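Local coordinates for hypothetical protein (Geobacillus stearothermophilus, PDB 1SFS), which is of unknown function but carries a glycoside hydrolase-like domain of the Rv2525c family and is possibly a bacterial lysozyme, at residues Y59-P64 against V109-R114; P152-D157 against G161-A166; V182-A187 against D227-D232. One frame throughout, in Å; residues are numbered along the deposited sequence.

Contact 1 of 3, residues Y59-P64 against V109-R114; sequences YLSEVP and VFHARR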
loop_
_atom_site.group_PDB
_atom_site.type_symbol
_atom_site.label_atom_id
_atom_site.label_comp_id
_atom_site.label_asym_id
_atom_site.label_seq_id
_atom_site.Cartn_x
_atom_site.Cartn_y
_atom_site.Cartn_z
ATOM N N TYR A 59 5.622 -6.519 -1.571
ATOM C CA TYR A 59 4.791 -6.949 -2.698
ATOM C C TYR A 59 4.351 -8.375 -2.567
ATOM O O TYR A 59 5.109 -9.288 -2.227
ATOM C CB TYR A 59 5.566 -6.695 -4.025
ATOM C CG TYR A 59 5.775 -5.242 -4.193
ATOM C CD1 TYR A 59 6.864 -4.583 -3.625
ATOM C CD2 TYR A 59 4.822 -4.436 -4.817
ATOM C CE1 TYR A 59 7.022 -3.218 -3.736
ATOM C CE2 TYR A 59 4.966 -3.088 -4.952
ATOM C CZ TYR A 59 6.062 -2.457 -4.419
ATOM O OH TYR A 59 6.238 -1.105 -4.489
ATOM N N LEU A 60 3.087 -8.634 -2.911
ATOM C CA LEU A 60 2.471 -9.948 -2.843
ATOM C C LEU A 60 3.011 -10.926 -3.879
ATOM O O LEU A 60 2.898 -12.146 -3.637
ATOM C CB LEU A 60 0.969 -9.830 -2.989
ATOM C CG LEU A 60 0.242 -9.254 -1.771
ATOM C CD1 LEU A 60 -1.182 -8.878 -2.131
ATOM C CD2 LEU A 60 0.208 -10.218 -0.601
ATOM N N SER A 61 3.503 -10.428 -4.989
ATOM C CA SER A 61 3.980 -11.319 -6.061
ATOM C C SER A 61 5.155 -10.663 -6.772
ATOM O O SER A 61 5.478 -9.463 -6.640
ATOM C CB SER A 61 2.832 -11.693 -6.967
ATOM O OG SER A 61 2.359 -10.567 -7.666
ATOM N N GLU A 62 5.861 -11.517 -7.491
ATOM C CA GLU A 62 7.063 -11.199 -8.252
ATOM C C GLU A 62 6.683 -10.520 -9.550
ATOM O O GLU A 62 5.906 -11.086 -10.330
ATOM C CB GLU A 62 7.825 -12.497 -8.504
ATOM C CG GLU A 62 9.184 -12.312 -9.146
ATOM C CD GLU A 62 10.236 -12.017 -8.112
ATOM O OE1 GLU A 62 11.383 -11.648 -8.549
ATOM O OE2 GLU A 62 9.963 -12.207 -6.870
ATOM N N VAL A 63 7.257 -9.369 -9.864
ATOM C CA VAL A 63 7.109 -8.727 -11.152
ATOM C C VAL A 63 8.508 -8.510 -11.673
ATOM O O VAL A 63 9.283 -7.744 -11.063
ATOM C CB VAL A 63 6.316 -7.428 -11.035
ATOM C CG1 VAL A 63 6.301 -6.748 -12.422
ATOM C CG2 VAL A 63 4.900 -7.670 -10.520
ATOM N N PRO A 64 8.955 -9.149 -12.730
ATOM C CA PRO A 64 10.326 -8.985 -13.220
ATOM C C PRO A 64 10.679 -7.515 -13.455
ATOM O O PRO A 64 9.822 -6.747 -13.928
ATOM C CB PRO A 64 10.349 -9.727 -14.568
ATOM C CG PRO A 64 9.301 -10.793 -14.344
ATOM C CD PRO A 64 8.209 -10.124 -13.549
ATOM N N VAL A 109 -5.983 -11.735 -3.312
ATOM C CA VAL A 109 -6.436 -12.579 -2.241
ATOM C C VAL A 109 -5.761 -13.944 -2.333
ATOM O O VAL A 109 -5.355 -14.523 -1.335
ATOM C CB VAL A 109 -7.970 -12.710 -2.287
ATOM C CG1 VAL A 109 -8.493 -13.810 -1.361
ATOM C CG2 VAL A 109 -8.566 -11.372 -1.920
ATOM N N PHE A 110 -5.649 -14.482 -3.549
ATOM C CA PHE A 110 -4.966 -15.771 -3.733
ATOM C C PHE A 110 -3.565 -15.738 -3.183
ATOM O O PHE A 110 -3.140 -16.656 -2.474
ATOM C CB PHE A 110 -5.002 -16.095 -5.223
ATOM C CG PHE A 110 -4.095 -17.211 -5.661
ATOM C CD1 PHE A 110 -4.511 -18.507 -5.446
ATOM C CD2 PHE A 110 -2.892 -16.985 -6.306
ATOM C CE1 PHE A 110 -3.708 -19.587 -5.858
ATOM C CE2 PHE A 110 -2.099 -18.017 -6.722
ATOM C CZ PHE A 110 -2.553 -19.284 -6.527
ATOM N N HIS A 111 -2.811 -14.697 -3.492
ATOM C CA HIS A 111 -1.473 -14.577 -2.992
ATOM C C HIS A 111 -1.474 -14.367 -1.474
ATOM O O HIS A 111 -0.623 -14.964 -0.779
ATOM C CB HIS A 111 -0.661 -13.470 -3.670
ATOM C CG HIS A 111 -0.296 -13.823 -5.077
ATOM N ND1 HIS A 111 0.675 -14.746 -5.325
ATOM C CD2 HIS A 111 -0.774 -13.439 -6.277
ATOM C CE1 HIS A 111 0.815 -14.908 -6.630
ATOM N NE2 HIS A 111 -0.061 -14.145 -7.268
ATOM N N ALA A 112 -2.364 -13.538 -0.965
ATOM C CA ALA A 112 -2.408 -13.279 0.473
ATOM C C ALA A 112 -2.677 -14.589 1.246
ATOM O O ALA A 112 -2.077 -14.845 2.272
ATOM C CB ALA A 112 -3.462 -12.235 0.763
ATOM N N ARG A 113 -3.594 -15.403 0.739
ATOM C CA ARG A 113 -3.896 -16.659 1.443
ATOM C C ARG A 113 -2.707 -17.597 1.439
ATOM O O ARG A 113 -2.376 -18.199 2.460
ATOM C CB ARG A 113 -5.128 -17.301 0.809
ATOM C CG ARG A 113 -6.387 -16.501 1.108
ATOM C CD ARG A 113 -7.619 -17.024 0.447
ATOM N NE ARG A 113 -8.910 -16.537 0.895
ATOM C CZ ARG A 113 -10.043 -16.657 0.209
ATOM N NH1 ARG A 113 -10.048 -17.258 -0.968
ATOM N NH2 ARG A 113 -11.194 -16.185 0.690
ATOM N N ARG A 114 -2.081 -17.655 0.160
ATOM C CA ARG A 114 -0.907 -18.533 -0.020
ATOM C C ARG A 114 0.151 -18.165 1.003
ATOM O O ARG A 114 0.830 -19.089 1.495
ATOM C CB ARG A 114 -0.360 -18.443 -1.422
ATOM C CG ARG A 114 0.912 -19.227 -1.743
ATOM C CD ARG A 114 1.261 -18.816 -3.219
ATOM N NE ARG A 114 0.810 -19.913 -4.050
ATOM C CZ ARG A 114 0.973 -19.847 -5.378
ATOM N NH1 ARG A 114 1.537 -18.745 -5.848
ATOM N NH2 ARG A 114 0.608 -20.801 -6.202
#

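Contact 2 of 3, residues P152-D157 against G161-A166; sequences PGLYAD and GDFAAA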
loop_
_atom_site.group_PDB
_atom_site.type_symbol
_atom_site.label_atom_id
_atom_site.label_comp_id
_atom_site.label_asym_id
_atom_site.label_seq_id
_atom_site.Cartn_x
_atom_site.Cartn_y
_atom_site.Cartn_z
ATOM N N PRO A 152 -9.937 -3.471 1.336
ATOM C CA PRO A 152 -9.303 -2.854 0.160
ATOM C C PRO A 152 -8.460 -1.650 0.512
ATOM O O PRO A 152 -8.915 -0.680 1.104
ATOM C CB PRO A 152 -10.501 -2.450 -0.709
ATOM C CG PRO A 152 -11.646 -2.322 0.222
ATOM C CD PRO A 152 -11.404 -3.287 1.344
ATOM N N GLY A 153 -7.221 -1.690 0.064
ATOM C CA GLY A 153 -6.331 -0.541 0.086
ATOM C C GLY A 153 -6.065 -0.046 -1.311
ATOM O O GLY A 153 -6.079 -0.837 -2.283
ATOM N N LEU A 154 -5.801 1.244 -1.453
ATOM C CA LEU A 154 -5.478 1.866 -2.725
ATOM C C LEU A 154 -4.226 2.705 -2.525
ATOM O O LEU A 154 -4.267 3.653 -1.747
ATOM C CB LEU A 154 -6.632 2.754 -3.192
ATOM C CG LEU A 154 -7.965 2.039 -3.401
ATOM C CD1 LEU A 154 -9.115 3.036 -3.448
ATOM C CD2 LEU A 154 -7.937 1.183 -4.635
ATOM N N TYR A 155 -3.105 2.359 -3.164
ATOM C CA TYR A 155 -1.893 3.177 -3.220
ATOM C C TYR A 155 -2.000 3.954 -4.515
ATOM O O TYR A 155 -2.089 3.367 -5.591
ATOM C CB TYR A 155 -0.604 2.398 -3.245
ATOM C CG TYR A 155 0.663 3.147 -3.613
ATOM C CD1 TYR A 155 1.354 3.909 -2.661
ATOM C CD2 TYR A 155 1.195 3.112 -4.910
ATOM C CE1 TYR A 155 2.530 4.590 -3.006
ATOM C CE2 TYR A 155 2.351 3.771 -5.238
ATOM C CZ TYR A 155 3.016 4.499 -4.278
ATOM O OH TYR A 155 4.189 5.193 -4.666
ATOM N N ALA A 156 -1.958 5.271 -4.352
ATOM C CA ALA A 156 -2.205 6.122 -5.513
ATOM C C ALA A 156 -1.771 7.539 -5.217
ATOM O O ALA A 156 -1.558 7.936 -4.081
ATOM C CB ALA A 156 -3.650 6.075 -5.888
ATOM N N ASP A 157 -1.684 8.309 -6.292
ATOM C CA ASP A 157 -1.390 9.734 -6.232
ATOM C C ASP A 157 -2.672 10.509 -6.489
ATOM O O ASP A 157 -3.149 10.530 -7.626
ATOM C CB ASP A 157 -0.345 10.082 -7.268
ATOM C CG ASP A 157 0.183 11.466 -7.183
ATOM O OD1 ASP A 157 -0.574 12.344 -6.647
ATOM O OD2 ASP A 157 1.326 11.721 -7.629
ATOM N N GLY A 161 -2.861 12.313 -12.522
ATOM C CA GLY A 161 -3.508 11.209 -13.204
ATOM C C GLY A 161 -4.921 11.020 -12.759
ATOM O O GLY A 161 -5.483 11.816 -11.990
ATOM N N ASP A 162 -5.510 9.957 -13.233
ATOM C CA ASP A 162 -6.923 9.668 -13.177
ATOM C C ASP A 162 -7.451 9.246 -11.806
ATOM O O ASP A 162 -8.688 9.144 -11.668
ATOM C CB ASP A 162 -7.199 8.544 -14.207
ATOM C CG ASP A 162 -7.200 8.675 -15.702
ATOM O OD1 ASP A 162 -7.239 7.610 -16.503
ATOM O OD2 ASP A 162 -7.218 9.849 -16.109
ATOM N N PHE A 163 -6.610 8.896 -10.869
ATOM C CA PHE A 163 -7.105 8.251 -9.650
ATOM C C PHE A 163 -8.155 9.068 -8.920
ATOM O O PHE A 163 -9.199 8.523 -8.520
ATOM C CB PHE A 163 -5.972 7.886 -8.708
ATOM C CG PHE A 163 -6.489 7.353 -7.395
ATOM C CD1 PHE A 163 -6.915 6.041 -7.310
ATOM C CD2 PHE A 163 -6.569 8.157 -6.284
ATOM C CE1 PHE A 163 -7.435 5.552 -6.101
ATOM C CE2 PHE A 163 -7.113 7.674 -5.110
ATOM C CZ PHE A 163 -7.530 6.371 -4.991
ATOM N N ALA A 164 -7.876 10.322 -8.628
ATOM C CA ALA A 164 -8.767 11.043 -7.711
ATOM C C ALA A 164 -10.203 11.137 -8.270
ATOM O O ALA A 164 -11.146 10.922 -7.504
ATOM C CB ALA A 164 -8.202 12.420 -7.419
ATOM N N ALA A 165 -10.349 11.459 -9.534
ATOM C CA ALA A 165 -11.688 11.556 -10.106
ATOM C C ALA A 165 -12.358 10.202 -10.125
ATOM O O ALA A 165 -13.580 10.101 -9.892
ATOM C CB ALA A 165 -11.651 12.222 -11.481
ATOM N N ALA A 166 -11.626 9.136 -10.476
ATOM C CA ALA A 166 -12.185 7.800 -10.496
ATOM C C ALA A 166 -12.681 7.376 -9.120
ATOM O O ALA A 166 -13.750 6.800 -8.968
ATOM C CB ALA A 166 -11.145 6.819 -11.039
HETATM O O HOH W 1 -5.284 11.570 -9.126
#

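Contact 3 of 3, residues V182-A187 against D227-D232; sequences VIWSAA and DTNLAD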
loop_
_atom_site.group_PDB
_atom_site.type_symbol
_atom_site.label_atom_id
_atom_site.label_comp_id
_atom_site.label_asym_id
_atom_site.label_seq_id
_atom_site.Cartn_x
_atom_site.Cartn_y
_atom_site.Cartn_z
ATOM N N VAL A 182 -9.037 2.121 2.174
ATOM C CA VAL A 182 -7.999 2.909 2.811
ATOM C C VAL A 182 -7.004 3.341 1.755
ATOM O O VAL A 182 -6.561 2.508 0.963
ATOM C CB VAL A 182 -7.325 2.125 3.945
ATOM C CG1 VAL A 182 -6.176 2.890 4.541
ATOM C CG2 VAL A 182 -8.346 1.751 4.999
ATOM N N ILE A 183 -6.675 4.630 1.735
ATOM C CA ILE A 183 -5.736 5.169 0.775
ATOM C C ILE A 183 -4.351 5.358 1.408
ATOM O O ILE A 183 -4.218 5.882 2.507
ATOM C CB ILE A 183 -6.254 6.496 0.167
ATOM C CG1 ILE A 183 -7.532 6.242 -0.644
ATOM C CG2 ILE A 183 -5.201 7.181 -0.685
ATOM C CD1 ILE A 183 -8.178 7.496 -1.192
ATOM N N TRP A 184 -3.365 4.917 0.641
ATOM C CA TRP A 184 -1.955 5.199 0.828
ATOM C C TRP A 184 -1.591 6.210 -0.253
ATOM O O TRP A 184 -1.543 5.868 -1.432
ATOM C CB TRP A 184 -1.162 3.892 0.706
ATOM C CG TRP A 184 0.326 3.992 0.856
ATOM C CD1 TRP A 184 1.117 5.065 1.121
ATOM C CD2 TRP A 184 1.188 2.870 0.717
ATOM N NE1 TRP A 184 2.434 4.676 1.180
ATOM C CE2 TRP A 184 2.514 3.349 0.926
ATOM C CE3 TRP A 184 0.967 1.529 0.444
ATOM C CZ2 TRP A 184 3.623 2.502 0.859
ATOM C CZ3 TRP A 184 2.063 0.713 0.372
ATOM C CH2 TRP A 184 3.364 1.205 0.580
ATOM N N SER A 185 -1.402 7.465 0.152
ATOM C CA SER A 185 -1.172 8.536 -0.791
ATOM C C SER A 185 0.298 8.705 -1.097
ATOM O O SER A 185 1.129 8.749 -0.177
ATOM C CB SER A 185 -1.714 9.837 -0.188
ATOM O OG SER A 185 -1.452 10.882 -1.095
ATOM N N ALA A 186 0.619 8.857 -2.376
ATOM C CA ALA A 186 1.954 9.089 -2.875
ATOM C C ALA A 186 2.277 10.544 -3.131
ATOM O O ALA A 186 3.216 10.840 -3.858
ATOM C CB ALA A 186 2.168 8.265 -4.150
ATOM N N ALA A 187 1.563 11.472 -2.502
ATOM C CA ALA A 187 1.822 12.901 -2.669
ATOM C C ALA A 187 1.458 13.642 -1.402
ATOM O O ALA A 187 0.537 13.195 -0.687
ATOM C CB ALA A 187 0.930 13.451 -3.803
ATOM N N ASP A 227 11.778 3.302 0.359
ATOM C CA ASP A 227 10.985 4.527 0.430
ATOM C C ASP A 227 10.545 4.738 1.865
ATOM O O ASP A 227 10.480 3.801 2.653
ATOM C CB ASP A 227 9.755 4.438 -0.439
ATOM C CG ASP A 227 10.119 3.990 -1.833
ATOM O OD1 ASP A 227 9.462 3.032 -2.359
ATOM O OD2 ASP A 227 11.015 4.532 -2.491
ATOM N N THR A 228 10.191 5.989 2.225
ATOM C CA THR A 228 9.800 6.331 3.565
ATOM C C THR A 228 8.349 6.796 3.630
ATOM O O THR A 228 7.858 7.537 2.792
ATOM C CB THR A 228 10.727 7.389 4.198
ATOM O OG1 THR A 228 10.757 8.569 3.385
ATOM C CG2 THR A 228 12.158 6.857 4.322
ATOM N N ASN A 229 7.681 6.330 4.704
ATOM C CA ASN A 229 6.236 6.523 4.874
ATOM C C ASN A 229 5.927 6.972 6.286
ATOM O O ASN A 229 6.660 6.686 7.243
ATOM C CB ASN A 229 5.494 5.216 4.640
ATOM C CG ASN A 229 5.687 4.686 3.250
ATOM O OD1 ASN A 229 5.086 5.145 2.309
ATOM N ND2 ASN A 229 6.531 3.659 3.127
ATOM N N LEU A 230 4.769 7.608 6.422
ATOM C CA LEU A 230 4.116 7.878 7.674
ATOM C C LEU A 230 2.701 7.313 7.633
ATOM O O LEU A 230 2.102 7.228 6.552
ATOM C CB LEU A 230 4.068 9.354 8.002
ATOM C CG LEU A 230 5.424 9.997 8.331
ATOM C CD1 LEU A 230 5.339 11.501 8.156
ATOM C CD2 LEU A 230 5.832 9.625 9.727
ATOM N N ALA A 231 2.144 6.991 8.770
ATOM C CA ALA A 231 0.786 6.425 8.842
ATOM C C ALA A 231 0.008 6.991 9.993
ATOM O O ALA A 231 0.554 7.351 11.037
ATOM C CB ALA A 231 0.824 4.916 8.955
ATOM N N ASP A 232 -1.308 6.975 9.831
ATOM C CA ASP A 232 -2.253 7.111 10.898
ATOM C C ASP A 232 -2.238 5.809 11.704
ATOM O O ASP A 232 -2.222 4.718 11.132
ATOM C CB ASP A 232 -3.627 7.346 10.273
ATOM C CG ASP A 232 -4.767 7.663 11.242
ATOM O OD1 ASP A 232 -5.077 6.791 12.061
ATOM O OD2 ASP A 232 -5.328 8.750 11.149
#

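Contact 1 of 3, residues Y59-P64 against V109-R114
Ser61 lays its CB over one face of the His111 imidazole, a CH-pi contact between the loop 59-64 and the helical turns 109-114. The methylene carbon, Ser61 CB, lies 3.8 Å from the centroid of the His111 ring, and the line joining them is only 12° off the ring normal, as such a contact requires. The central position is confirmed by Ser61 CB standing 3.8 Å from both CE1 and NE2 of His111, with CD2 and ND1 little farther. Phe110 CD2 covers the opposite face, 4.0 Å above the plane of the His111 ring and over its centre, so the imidazole is held between a serine methylene and an aromatic carbon of its own helix. The ring reaches this position because CG of His111 is turned beside its backbone N, anti to the carbonyl carbon (chi1 -71°).

The loop follows a parallel strand of the sheet, 55-59, and helix 98-114 is the one between strands 84-89 and 122-126, a strand-helix-strand order consistent with the beta/alpha barrel expected of the glycoside hydrolase-like family. Strand 84-89 stands close by: Leu60 makes a backbone hydrogen bond with Ile88 and packs its side chain on Pro87 and Tyr89.

Leu60 supplies the more buried half. Its CB meets CB of His111 at 4.0 Å, alongside rather than over the ring, while Leu60 O comes within 3.8 Å of His111 CB and lies oblique to the imidazole. Farther along the side chain, Leu60 CD2 rests against Ala112, 4.2 Å from its CA, with the methyl CB only slightly farther, a looser approach than the serine-imidazole one. At the C-terminal end of the helix, Arg114 O accepts a hydrogen bond from Arg72 NE, of helix 72-80.

Contact 2 of 3, residues P152-D157 against G161-A166
Ala156 sets its methyl squarely over the Phe163 ring, and this is the tight part of the contact. Ala156 CB is 3.5 Å from the centroid of the Phe163 ring and 12° off its normal, a CH-pi contact over the face. All six ring carbons lie within 4.0 Å of that methyl, CG being the nearest. Leu154 comes from another direction: its CD1 meets CZ of Phe163 at 4.0 Å, near the plane of the ring and at its edge. The ring is carried across to the strand because CG of Phe163 extends anti to the backbone N (chi1 174°). Replacing Phe163 with an alanine would probably leave the Ala156 methyl and Leu154 CD1 without their aromatic partner and open a gap between strand and helix.

The other end is looser and polar, and a water bridges it. This water receives a hydrogen bond from Ala164 N at 2.9 Å. It can donate to Asp157 O, at 2.8 Å, or Gly161 O, at 2.9 Å, though it has more acceptors within reach than protons, so the two bonds may share or alternate. The start of the helix is linked to the strand end through this water, beside the exposed Gly161 and Asp162. The Asp157 carboxylate is engaged elsewhere, its OD1 bonding to Thr159 in the intervening turn.

Strand 151-156 and helix 163-173 begin a beta-alpha-beta crossover, whose returning strand, 182-185, pairs in parallel with 151-156. Helix 135-145 packs alongside, Ile138 touching Phe163 and Trp141 touching Leu154.

Contact 3 of 3, residues V182-A187 against D227-D232
Trp184 NE1 donates to Asn229 OD1 at 2.9 Å, a polar bond between two buried side chains. The evidence for its shape is in the angles: N-H...O is bent to 138°, and the donor stands 46° out of the carbonyl plane of Asn229, approaching above the amide rather than along a lone pair. The oxygen is near the indole plane but tilted slightly from it, and the ring and the amide plane are turned steeply against each other. Trp184 puts its indole there with CG anti to the backbone N (chi1 179°). The benzo side of the indole also approaches the amide, CZ2 of Trp184 lying 3.4 Å from Asn229 OD1 and 3.8 Å from Asn229 CG.

The two strands are not neighbours in the sheet. Strand 211-218 lies between them, parallel to 182-185 and antiparallel to 227-231, and the last strand also pairs with 29-33. An antiparallel final strand closing the sheet is consistent with the irregular beta/alpha barrel of GH25-type lysozymes, to which this glycoside hydrolase-like domain is probably related. The bond therefore spans the intervening strand, through side chains alone.

Other groups fix both partners. Asn229 ND2 hydrogen-bonds to Asp33 OD2, so both ends of the amide are used and its rotation is held. The Trp184 ring meets Tyr155 edge-to-face and also touches Val214 and Asp33.

Contacts 2 and 3 are buried and lie on neighbouring strands of the sheet, probably hydrogen-bonded from Leu154 N to Val182 O at 2.8 Å, whereas contact 1, partly buried, sits in the loop after strand 55-59 of that sheet. Its centre is about 20 Å from that of contact 2 and 21 Å from that of contact 3, and it touches neither. Contact 1 joins this loop to a helix, contact 2 a strand to the helix that follows it, both with a carbon over a ring face. Contact 3 links two strands by a polar bond; its centre lies about 8 Å from the centre of the chain, those of contacts 2 and 1 about 11 and 13 Å.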